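Biotin protein ligase-like protein of unknown function (Silicibacter sp., PDB 3BFM) is of unknown function but resembles biotin protein ligases, belongs to the biotin/lipoate protein ligase family and binds calcium in the crystal. Local coordinates at residues Val73-Ala78 against Val125-Pro130; Ala64-Pro69 against Asn172-Gly177. All blocks are in the same frame, centred on the assembly; numbering follows the deposited sequence.

Contact 1: Val73-Ala78 against Val125-Pro130; sequences VGFQNA and VGLDLP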
loop_
_atom_site.group_PDB
_atom_site.type_symbol
_atom_site.label_atom_id
_atom_site.label_comp_id
_atom_site.label_asym_id
_atom_site.label_seq_id
_atom_site.Cartn_x
_atom_site.Cartn_y
_atom_site.Cartn_z
ATOM N N VAL A 73 -8.060 13.102 10.432
ATOM C CA VAL A 73 -9.081 13.291 9.394
ATOM C C VAL A 73 -9.609 11.931 8.949
ATOM O O VAL A 73 -10.831 11.722 8.769
ATOM C CB VAL A 73 -8.535 14.063 8.179
ATOM C CG1 VAL A 73 -9.593 14.159 7.089
ATOM C CG2 VAL A 73 -8.044 15.457 8.566
ATOM N N GLY A 74 -8.678 11.002 8.759
ATOM C CA GLY A 74 -9.064 9.618 8.456
ATOM C C GLY A 74 -10.080 9.052 9.447
ATOM O O GLY A 74 -11.094 8.430 9.055
ATOM N N PHE A 75 -9.808 9.239 10.732
ATOM C CA PHE A 75 -10.712 8.789 11.789
ATOM C C PHE A 75 -12.069 9.480 11.791
ATOM O O PHE A 75 -13.109 8.830 11.938
ATOM C CB PHE A 75 -10.078 8.957 13.159
ATOM C CG PHE A 75 -10.961 8.495 14.266
ATOM C CD1 PHE A 75 -11.082 7.130 14.533
ATOM C CD2 PHE A 75 -11.739 9.381 15.001
ATOM C CE1 PHE A 75 -11.901 6.680 15.533
ATOM C CE2 PHE A 75 -12.581 8.909 16.000
ATOM C CZ PHE A 75 -12.662 7.552 16.249
ATOM N N GLN A 76 -12.067 10.811 11.703
ATOM C CA GLN A 76 -13.333 11.536 11.617
ATOM C C GLN A 76 -14.179 11.037 10.429
ATOM O O GLN A 76 -15.387 10.829 10.577
ATOM C CB GLN A 76 -13.100 13.039 11.540
ATOM C CG GLN A 76 -14.404 13.872 11.576
ATOM C CD GLN A 76 -15.145 13.942 10.241
ATOM O OE1 GLN A 76 -14.580 13.771 9.167
ATOM N NE2 GLN A 76 -16.441 14.204 10.322
ATOM N N ASN A 77 -13.549 10.819 9.266
ATOM C CA ASN A 77 -14.270 10.351 8.082
ATOM C C ASN A 77 -14.794 8.934 8.283
ATOM O O ASN A 77 -15.905 8.604 7.867
ATOM C CB ASN A 77 -13.357 10.290 6.851
ATOM C CG ASN A 77 -12.907 11.650 6.311
ATOM O OD1 ASN A 77 -12.251 11.677 5.277
ATOM N ND2 ASN A 77 -13.196 12.736 6.989
ATOM N N ALA A 78 -13.969 8.094 8.901
ATOM C CA ALA A 78 -14.278 6.704 9.179
ATOM C C ALA A 78 -15.457 6.621 10.134
ATOM O O ALA A 78 -16.429 5.948 9.849
ATOM C CB ALA A 78 -13.037 5.968 9.745
ATOM N N VAL A 125 1.609 5.766 13.705
ATOM C CA VAL A 125 0.449 6.447 14.291
ATOM C C VAL A 125 -0.449 5.444 14.966
ATOM O O VAL A 125 -0.848 4.457 14.360
ATOM C CB VAL A 125 -0.341 7.235 13.223
ATOM C CG1 VAL A 125 -1.617 7.808 13.826
ATOM C CG2 VAL A 125 0.540 8.293 12.670
ATOM N N GLY A 126 -0.797 5.698 16.217
ATOM C CA GLY A 126 -1.620 4.773 16.969
ATOM C C GLY A 126 -2.935 5.391 17.364
ATOM O O GLY A 126 -2.983 6.592 17.660
ATOM N N LEU A 127 -3.985 4.571 17.343
ATOM C CA LEU A 127 -5.304 4.951 17.770
ATOM C C LEU A 127 -5.622 4.181 19.064
ATOM O O LEU A 127 -5.367 2.969 19.148
ATOM C CB LEU A 127 -6.314 4.581 16.655
ATOM C CG LEU A 127 -7.787 4.744 17.018
ATOM C CD1 LEU A 127 -8.102 6.235 17.319
ATOM C CD2 LEU A 127 -8.753 4.176 15.921
ATOM N N ASP A 128 -6.099 4.894 20.088
ATOM C CA ASP A 128 -6.673 4.259 21.269
ATOM C C ASP A 128 -8.097 4.830 21.435
ATOM O O ASP A 128 -8.274 6.038 21.530
ATOM C CB ASP A 128 -5.838 4.541 22.499
ATOM C CG ASP A 128 -4.537 3.725 22.548
ATOM O OD1 ASP A 128 -3.621 3.955 21.726
ATOM O OD2 ASP A 128 -4.417 2.872 23.456
ATOM N N LEU A 129 -9.104 3.960 21.430
ATOM C CA LEU A 129 -10.461 4.418 21.504
ATOM C C LEU A 129 -11.234 3.580 22.512
ATOM O O LEU A 129 -11.401 2.353 22.318
ATOM C CB LEU A 129 -11.127 4.355 20.114
ATOM C CG LEU A 129 -12.551 4.868 19.925
ATOM C CD1 LEU A 129 -12.563 6.410 20.000
ATOM C CD2 LEU A 129 -13.217 4.416 18.589
ATOM N N PRO A 130 -11.701 4.228 23.584
ATOM C CA PRO A 130 -12.592 3.525 24.493
ATOM C C PRO A 130 -13.963 3.295 23.919
ATOM O O PRO A 130 -14.537 4.179 23.339
ATOM C CB PRO A 130 -12.662 4.460 25.688
ATOM C CG PRO A 130 -12.416 5.817 25.145
ATOM C CD PRO A 130 -11.469 5.628 24.006
#
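F75 reaches from helix 67-82 to strand 123-130 and rests its ring against L127 and L129. Its CG lies anti to the backbone N (chi1 -179°), which carries the ring out from the helix toward the strand. One side of the ring, from CD1 through CE1 to CZ, does the touching. F75 CD1 lies 4.0 Å from CD2 of L127. F75 CZ lies 3.9 Å from CD1 of L129. F75 CE1 sits between the two leucines, 4.0 Å from L127 CD2 and 4.0 Å from L129 CD2. The leucines share one conformation, with chi1 172° in L127 and -177° in L129, and both CB atoms point toward the helix. They are two residues apart, so they stand on the same side of the strand and meet neighbouring parts of the ring. The L127 side chain crosses that of F75 at about a right angle, and L129 approaches more obliquely. All three residues are buried, and the contact is purely apolar.

On the helix side, N77 OD1 bonds to W170 NE1 of helix 156-175. L97 of strand 96-99 touches both F75 and L127, while L159 of helix 156-175 packs on L129. This is the packing of a helix on a mixed sheet in an alpha/beta core, within the biotin/lipoate protein ligase family region.

Contact 2: Ala64-Pro69 against Asn172-Gly177; sequences AMAMLP and NRWDEG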
loop_
_atom_site.group_PDB
_atom_site.type_symbol
_atom_site.label_atom_id
_atom_site.label_comp_id
_atom_site.label_asym_id
_atom_site.label_seq_id
_atom_site.Cartn_x
_atom_site.Cartn_y
_atom_site.Cartn_z
ATOM N N ALA A 64 6.875 15.228 8.214
ATOM C CA ALA A 64 6.272 13.900 8.381
ATOM C C ALA A 64 5.232 13.918 9.506
ATOM O O ALA A 64 4.335 13.047 9.552
ATOM C CB ALA A 64 7.355 12.846 8.679
HETATM N N MSE A 65 5.372 14.878 10.429
HETATM C CA MSE A 65 4.391 15.084 11.500
HETATM C C MSE A 65 2.944 15.265 10.998
HETATM O O MSE A 65 2.018 15.011 11.768
HETATM C CB MSE A 65 4.778 16.290 12.348
HETATM C CG MSE A 65 6.087 16.190 13.067
HETATM SE SE MSE A 65 6.295 14.461 14.069
HETATM C CE MSE A 65 4.938 14.640 15.279
ATOM N N ALA A 66 2.756 15.703 9.747
ATOM C CA ALA A 66 1.425 15.806 9.125
ATOM C C ALA A 66 0.672 14.474 9.153
ATOM O O ALA A 66 -0.554 14.424 8.953
ATOM C CB ALA A 66 1.546 16.333 7.700
HETATM N N MSE A 67 1.384 13.375 9.391
HETATM C CA MSE A 67 0.695 12.093 9.450
HETATM C C MSE A 67 -0.317 12.053 10.613
HETATM O O MSE A 67 -1.332 11.333 10.549
HETATM C CB MSE A 67 1.699 10.923 9.579
HETATM C CG MSE A 67 2.600 10.733 8.326
HETATM SE SE MSE A 67 1.566 10.270 6.749
HETATM C CE MSE A 67 1.535 12.186 6.005
ATOM N N LEU A 68 -0.030 12.780 11.699
ATOM C CA LEU A 68 -1.005 12.854 12.815
ATOM C C LEU A 68 -2.349 13.488 12.392
ATOM O O LEU A 68 -3.407 12.820 12.474
ATOM C CB LEU A 68 -0.408 13.547 14.046
ATOM C CG LEU A 68 -1.303 13.670 15.270
ATOM C CD1 LEU A 68 -1.732 12.262 15.707
ATOM C CD2 LEU A 68 -0.584 14.369 16.409
ATOM N N PRO A 69 -2.341 14.769 11.931
ATOM C CA PRO A 69 -3.608 15.316 11.408
ATOM C C PRO A 69 -4.265 14.523 10.288
ATOM O O PRO A 69 -5.495 14.356 10.275
ATOM C CB PRO A 69 -3.231 16.731 10.958
ATOM C CG PRO A 69 -1.788 16.860 11.147
ATOM C CD PRO A 69 -1.290 15.810 12.017
ATOM N N ASN A 172 -2.414 9.073 0.587
ATOM C CA ASN A 172 -2.116 9.134 -0.868
ATOM C C ASN A 172 -2.263 10.570 -1.410
ATOM O O ASN A 172 -1.434 11.036 -2.176
ATOM C CB ASN A 172 -2.954 8.136 -1.686
ATOM C CG ASN A 172 -2.506 6.690 -1.483
ATOM O OD1 ASN A 172 -1.333 6.435 -1.272
ATOM N ND2 ASN A 172 -3.438 5.744 -1.573
ATOM N N ARG A 173 -3.255 11.308 -0.946
ATOM C CA ARG A 173 -3.426 12.683 -1.396
ATOM C C ARG A 173 -2.318 13.591 -0.891
ATOM O O ARG A 173 -1.865 14.494 -1.596
ATOM C CB ARG A 173 -4.787 13.209 -0.997
ATOM C CG ARG A 173 -5.872 12.448 -1.743
ATOM C CD ARG A 173 -7.182 12.962 -1.442
ATOM N NE ARG A 173 -7.413 14.217 -2.148
ATOM C CZ ARG A 173 -8.440 15.018 -1.899
ATOM N NH1 ARG A 173 -9.335 14.681 -0.972
ATOM N NH2 ARG A 173 -8.568 16.144 -2.596
ATOM N N TRP A 174 -1.880 13.361 0.343
ATOM C CA TRP A 174 -0.762 14.084 0.883
ATOM C C TRP A 174 0.480 13.854 0.004
ATOM O O TRP A 174 1.210 14.788 -0.346
ATOM C CB TRP A 174 -0.502 13.616 2.313
ATOM C CG TRP A 174 0.732 14.174 2.921
ATOM C CD1 TRP A 174 0.864 15.368 3.576
ATOM C CD2 TRP A 174 2.020 13.553 2.957
ATOM N NE1 TRP A 174 2.137 15.525 4.015
ATOM C CE2 TRP A 174 2.875 14.421 3.660
ATOM C CE3 TRP A 174 2.524 12.333 2.485
ATOM C CZ2 TRP A 174 4.217 14.130 3.879
ATOM C CZ3 TRP A 174 3.863 12.039 2.704
ATOM C CH2 TRP A 174 4.696 12.944 3.397
ATOM N N ASP A 175 0.714 12.603 -0.363
ATOM C CA ASP A 175 1.848 12.236 -1.206
ATOM C C ASP A 175 1.783 12.889 -2.580
ATOM O O ASP A 175 2.816 13.194 -3.177
ATOM C CB ASP A 175 1.912 10.712 -1.370
ATOM C CG ASP A 175 3.116 10.265 -2.199
ATOM O OD1 ASP A 175 4.245 10.458 -1.705
ATOM O OD2 ASP A 175 2.924 9.735 -3.320
ATOM N N GLU A 176 0.577 13.106 -3.084
ATOM C CA GLU A 176 0.390 13.748 -4.380
ATOM C C GLU A 176 0.432 15.274 -4.267
ATOM O O GLU A 176 0.122 15.972 -5.237
ATOM C CB GLU A 176 -0.933 13.292 -5.004
ATOM C CG GLU A 176 -0.881 11.834 -5.485
ATOM C CD GLU A 176 -2.262 11.184 -5.649
ATOM O OE1 GLU A 176 -3.235 11.915 -5.947
ATOM O OE2 GLU A 176 -2.373 9.939 -5.470
ATOM N N GLY A 177 0.765 15.792 -3.085
ATOM C CA GLY A 177 0.961 17.218 -2.895
ATOM C C GLY A 177 -0.249 18.030 -2.469
ATOM O O GLY A 177 -0.219 19.257 -2.557
#
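The W174 indole takes the terminal methyl of M67, a selenomethionine, over one face. CE of M67 stands 3.3 Å above the W174 indole plane, over the centre of the ring system. M67 CE is 3.4 Å from W174 CD2 and 3.5 Å from W174 CE2, the two atoms of the ring fusion. M67 CE is also 3.5 Å from the centroid of the W174 six-membered ring, 18° off the normal, which makes a CH-pi contact. SE of M67 lies farther above that face, 5.0 Å from the centroid of the same W174 ring. The methyl therefore comes down on the indole ahead of the selenium. Bends at chi2 (-63°) and chi3 (99°) of M67 turn its end toward W174. A66 meets the pyrrole part obliquely, its CB 3.8 Å from W174 NE1.

P57, L179 and I182 also touch the indole. L123 of strand 123-130 packs on M67. Just past W174 the helix ends in a Schellman motif: G177 N bonds to W174 O at 3.0 Å, and E178 N pairs with R173 O. G177 has positive phi and is the C-prime residue. The contact is a Met-aromatic pair, here with selenium, joining the beginning of helix 67-82 to the C-terminal end of helix 156-175.

How the contacts relate
From the N terminus, the chain passes through 64-69 and the start of helix 67-82, then the 73-78 part of the same helix. It continues through strands 89-91, 96-99 and 102-111 to strand 123-130, where contact 1 closes its loop. Helix 156-175 comes next, and its end closes contact 2. Contact 1 is thus nested inside the loop closed by contact 2. Their centres are about 15 Å apart. Helix 67-82 serves both: contact 1 packs it on the mixed sheet, and contact 2 ties its beginning to helix 156-175. The two also meet directly, as V125 CG2 packs 4.2 Å from M67 O.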